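CG14216 (Drosophila melanogaster, PDB 3P9Y) dephosphorylates the C-terminal domain of RNA polymerase II, and probably takes part in RNA processing and transcription termination. Local coordinates at residues G43-L48 with P56-F61. The protein carries 2 engineered substitutions. Residues are numbered along the deposited sequence; the frame is centred on the assembly and turned at random.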
ATOM      1  N   GLY A  43      -6.003   5.970  -7.245  1.00 24.17           N
ATOM      2  CA  GLY A  43      -6.964   6.073  -8.327  1.00 26.60           C
ATOM      3  C   GLY A  43      -8.117   7.007  -7.999  1.00 28.70           C
ATOM      4  O   GLY A  43      -8.326   7.383  -6.847  1.00 27.13           O
ATOM      5  N   GLU A  44      -8.869   7.389  -9.022  1.00 31.79           N
ATOM      6  CA  GLU A  44     -10.055   8.207  -8.824  1.00 34.27           C
ATOM      7  C   GLU A  44     -11.149   7.352  -8.199  1.00 32.71           C
ATOM      8  O   GLU A  44     -11.968   7.841  -7.426  1.00 33.67           O
ATOM      9  CB  GLU A  44     -10.528   8.795 -10.156  1.00 36.20           C
ATOM     10  CG  GLU A  44      -9.587   9.846 -10.728  1.00 41.20           C
ATOM     11  CD  GLU A  44     -10.018  10.341 -12.098  1.00 52.07           C
ATOM     12  OE1 GLU A  44     -10.816   9.645 -12.768  1.00 53.29           O
ATOM     13  OE2 GLU A  44      -9.553  11.428 -12.507  1.00 56.10           O
ATOM     14  N   ARG A  45     -11.144   6.067  -8.534  1.00 31.95           N
ATOM     15  CA  ARG A  45     -12.144   5.138  -8.024  1.00 32.81           C
ATOM     16  C   ARG A  45     -11.544   3.760  -7.764  1.00 30.69           C
ATOM     17  O   ARG A  45     -10.492   3.410  -8.304  1.00 29.13           O
ATOM     18  CB  ARG A  45     -13.297   5.012  -9.023  1.00 37.89           C
ATOM     19  CG  ARG A  45     -14.028   6.317  -9.291  1.00 45.39           C
ATOM     20  CD  ARG A  45     -15.005   6.180 -10.445  1.00 58.20           C
ATOM     21  NE  ARG A  45     -15.677   7.443 -10.741  1.00 74.67           N
ATOM     22  CZ  ARG A  45     -16.546   7.615 -11.734  1.00 87.32           C
ATOM     23  NH1 ARG A  45     -16.855   6.603 -12.535  1.00 92.41           N
ATOM     24  NH2 ARG A  45     -17.108   8.800 -11.925  1.00 93.42           N
ATOM     25  N   VAL A  46     -12.227   2.984  -6.930  1.00 28.98           N
ATOM     26  CA  VAL A  46     -11.847   1.602  -6.667  1.00 27.95           C
ATOM     27  C   VAL A  46     -12.276   0.719  -7.833  1.00 28.53           C
ATOM     28  O   VAL A  46     -13.426   0.759  -8.254  1.00 30.08           O
ATOM     29  CB  VAL A  46     -12.506   1.089  -5.375  1.00 26.91           C
ATOM     30  CG1 VAL A  46     -12.108  -0.354  -5.107  1.00 24.97           C
ATOM     31  CG2 VAL A  46     -12.130   1.985  -4.206  1.00 25.71           C
ATOM     32  N   LYS A  47     -11.351  -0.080  -8.353  1.00 28.01           N
ATOM     33  CA  LYS A  47     -11.619  -0.883  -9.540  1.00 28.98           C
ATOM     34  C   LYS A  47     -11.200  -2.336  -9.360  1.00 28.58           C
ATOM     35  O   LYS A  47     -10.018  -2.628  -9.198  1.00 29.96           O
ATOM     36  CB  LYS A  47     -10.886  -0.295 -10.750  1.00 31.82           C
ATOM     37  CG  LYS A  47     -11.392   1.071 -11.194  1.00 34.82           C
ATOM     38  CD  LYS A  47     -10.787   1.463 -12.537  1.00 41.59           C
ATOM     39  CE  LYS A  47     -11.446   2.706 -13.126  1.00 49.10           C
ATOM     40  NZ  LYS A  47     -11.235   3.928 -12.296  1.00 46.34           N
ATOM     41  N   LEU A  48     -12.174  -3.239  -9.395  1.00 28.00           N
ATOM     42  CA  LEU A  48     -11.908  -4.672  -9.351  1.00 29.08           C
ATOM     43  C   LEU A  48     -12.249  -5.300 -10.694  1.00 29.48           C
ATOM     44  O   LEU A  48     -13.122  -4.809 -11.403  1.00 30.30           O
ATOM     45  CB  LEU A  48     -12.733  -5.348  -8.254  1.00 28.24           C
ATOM     46  CG  LEU A  48     -12.322  -5.066  -6.811  1.00 28.15           C
ATOM     47  CD1 LEU A  48     -12.519  -3.607  -6.466  1.00 27.83           C
ATOM     48  CD2 LEU A  48     -13.111  -5.942  -5.855  1.00 29.14           C
ATOM     49  N   PRO A  56     -15.354  -3.827 -15.695  1.00 39.85           N
ATOM     50  CA  PRO A  56     -14.850  -3.830 -14.319  1.00 36.01           C
ATOM     51  C   PRO A  56     -15.943  -3.482 -13.320  1.00 34.86           C
ATOM     52  O   PRO A  56     -16.902  -2.796 -13.675  1.00 35.46           O
ATOM     53  CB  PRO A  56     -13.793  -2.712 -14.321  1.00 36.68           C
ATOM     54  CG  PRO A  56     -13.713  -2.202 -15.740  1.00 38.40           C
ATOM     55  CD  PRO A  56     -14.979  -2.596 -16.408  1.00 40.20           C
ATOM     56  N   ASN A  57     -15.801  -3.951 -12.086  1.00 33.76           N
ATOM     57  CA  ASN A  57     -16.658  -3.507 -10.998  1.00 31.95           C
ATOM     58  C   ASN A  57     -16.044  -2.278 -10.337  1.00 32.50           C
ATOM     59  O   ASN A  57     -15.011  -2.373  -9.678  1.00 32.39           O
ATOM     60  CB  ASN A  57     -16.840  -4.624  -9.977  1.00 32.58           C
ATOM     61  CG  ASN A  57     -17.377  -5.896 -10.602  1.00 35.08           C
ATOM     62  OD1 ASN A  57     -18.559  -5.989 -10.936  1.00 35.32           O
ATOM     63  ND2 ASN A  57     -16.508  -6.884 -10.763  1.00 34.24           N
ATOM     64  N   VAL A  58     -16.688  -1.127 -10.512  1.00 31.36           N
ATOM     65  CA  VAL A  58     -16.126   0.146 -10.075  1.00 30.50           C
ATOM     66  C   VAL A  58     -16.955   0.755  -8.953  1.00 31.78           C
ATOM     67  O   VAL A  58     -18.183   0.803  -9.031  1.00 32.47           O
ATOM     68  CB  VAL A  58     -16.061   1.149 -11.250  1.00 32.66           C
ATOM     69  CG1 VAL A  58     -15.426   2.457 -10.812  1.00 34.96           C
ATOM     70  CG2 VAL A  58     -15.295   0.547 -12.420  1.00 32.83           C
ATOM     71  N   TYR A  59     -16.276   1.223  -7.911  1.00 30.57           N
ATOM     72  CA  TYR A  59     -16.938   1.824  -6.762  1.00 30.63           C
ATOM     73  C   TYR A  59     -16.204   3.088  -6.359  1.00 31.68           C
ATOM     74  O   TYR A  59     -15.069   3.313  -6.775  1.00 30.95           O
ATOM     75  CB  TYR A  59     -16.948   0.850  -5.582  1.00 30.76           C
ATOM     76  CG  TYR A  59     -17.412  -0.538  -5.945  1.00 31.45           C
ATOM     77  CD1 TYR A  59     -18.726  -0.929  -5.737  1.00 31.75           C
ATOM     78  CD2 TYR A  59     -16.535  -1.458  -6.502  1.00 31.19           C
ATOM     79  CE1 TYR A  59     -19.153  -2.196  -6.072  1.00 31.88           C
ATOM     80  CE2 TYR A  59     -16.950  -2.723  -6.838  1.00 31.77           C
ATOM     81  CZ  TYR A  59     -18.259  -3.090  -6.621  1.00 32.86           C
ATOM     82  OH  TYR A  59     -18.670  -4.356  -6.962  1.00 33.20           O
ATOM     83  N   GLU A  60     -16.854   3.909  -5.544  1.00 30.57           N
ATOM     84  CA  GLU A  60     -16.234   5.119  -5.035  1.00 33.18           C
ATOM     85  C   GLU A  60     -15.422   4.764  -3.802  1.00 31.31           C
ATOM     86  O   GLU A  60     -15.748   3.812  -3.097  1.00 30.84           O
ATOM     87  CB  GLU A  60     -17.302   6.154  -4.666  1.00 34.26           C
ATOM     88  CG  GLU A  60     -18.143   6.643  -5.843  1.00 38.11           C
ATOM     89  CD  GLU A  60     -17.358   7.516  -6.806  1.00 44.30           C
ATOM     90  OE1 GLU A  60     -16.501   8.304  -6.346  1.00 42.81           O
ATOM     91  OE2 GLU A  60     -17.604   7.420  -8.028  1.00 50.98           O
ATOM     92  N   PHE A  61     -14.361   5.518  -3.540  1.00 29.20           N
ATOM     93  CA  PHE A  61     -13.641   5.358  -2.292  1.00 26.88           C
ATOM     94  C   PHE A  61     -14.608   5.695  -1.170  1.00 29.16           C
ATOM     95  O   PHE A  61     -15.410   6.617  -1.296  1.00 30.54           O
ATOM     96  CB  PHE A  61     -12.409   6.261  -2.253  1.00 26.19           C
ATOM     97  CG  PHE A  61     -11.227   5.693  -2.983  1.00 25.51           C
ATOM     98  CD1 PHE A  61     -10.309   4.890  -2.321  1.00 23.89           C
ATOM     99  CD2 PHE A  61     -11.038   5.949  -4.329  1.00 26.37           C
ATOM    100  CE1 PHE A  61      -9.222   4.362  -2.987  1.00 23.39           C
ATOM    101  CE2 PHE A  61      -9.956   5.424  -5.004  1.00 26.44           C
ATOM    102  CZ  PHE A  61      -9.043   4.627  -4.331  1.00 24.46           C
TER
HETATM  103  O   HOH W   1     -13.958   7.751  -5.606  1.00 34.60           O
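Val46 pairs with Tyr59, and Leu48 with Asn57, in a two-stranded antiparallel hairpin set apart from the main sheet of this phosphatase, whose fold resembles low-molecular-weight tyrosine phosphatases. Both are hydrogen-bonded pairs, and the straightest bond runs from Leu48 N to Asn57 O at 176°. Between them Lys47 and Val58 form a non-hydrogen-bonded pair, where Val58 CA also makes a CA-H...O contact to Val46 O of 3.3 Å.

Past the last bridge the Phe61 ring swings back over residues 43-46. With CG1 anti to the backbone N (chi1 180°), the other methyl, Val46 CG2, is set over the Phe61 ring, almost on its normal and 3.8 Å from the ring centroid, in a CH-pi contact. Phe61 CD2 approaches Glu44 O near the ring plane at 3.7 Å. Replacing Phe61 by an alanine removes the ring and would probably leave the Val46 methyl without its aromatic cover and open a gap beside Pro99, which packs on both residues.

On the side of Lys47 and Val58, Arg45 runs extended alongside Glu60. Glu60 OE2 sits 3.3 Å from Arg45 NE but over the guanidinium face, so the salt bridge rests on charge with no N-H aimed at the oxygen. The bend of Glu60 at chi2 (-70°) brings its carboxylate back toward Arg45.

Further out, helix 65-82 packs against Asn57 and Tyr59, with Asp71 taking the Tyr59 hydroxyl and Tyr80 the Asn57 amide. The bound peptide reaches the hairpin at Lys47, through backbone hydrogen bonds and packing by a modified side chain, and also touches Leu48 and Pro56.

One water ties the open end together, donating to Glu44 O and to Glu60 OE1, each 2.7 Å away, and accepting from Phe61 N at 3.1 Å.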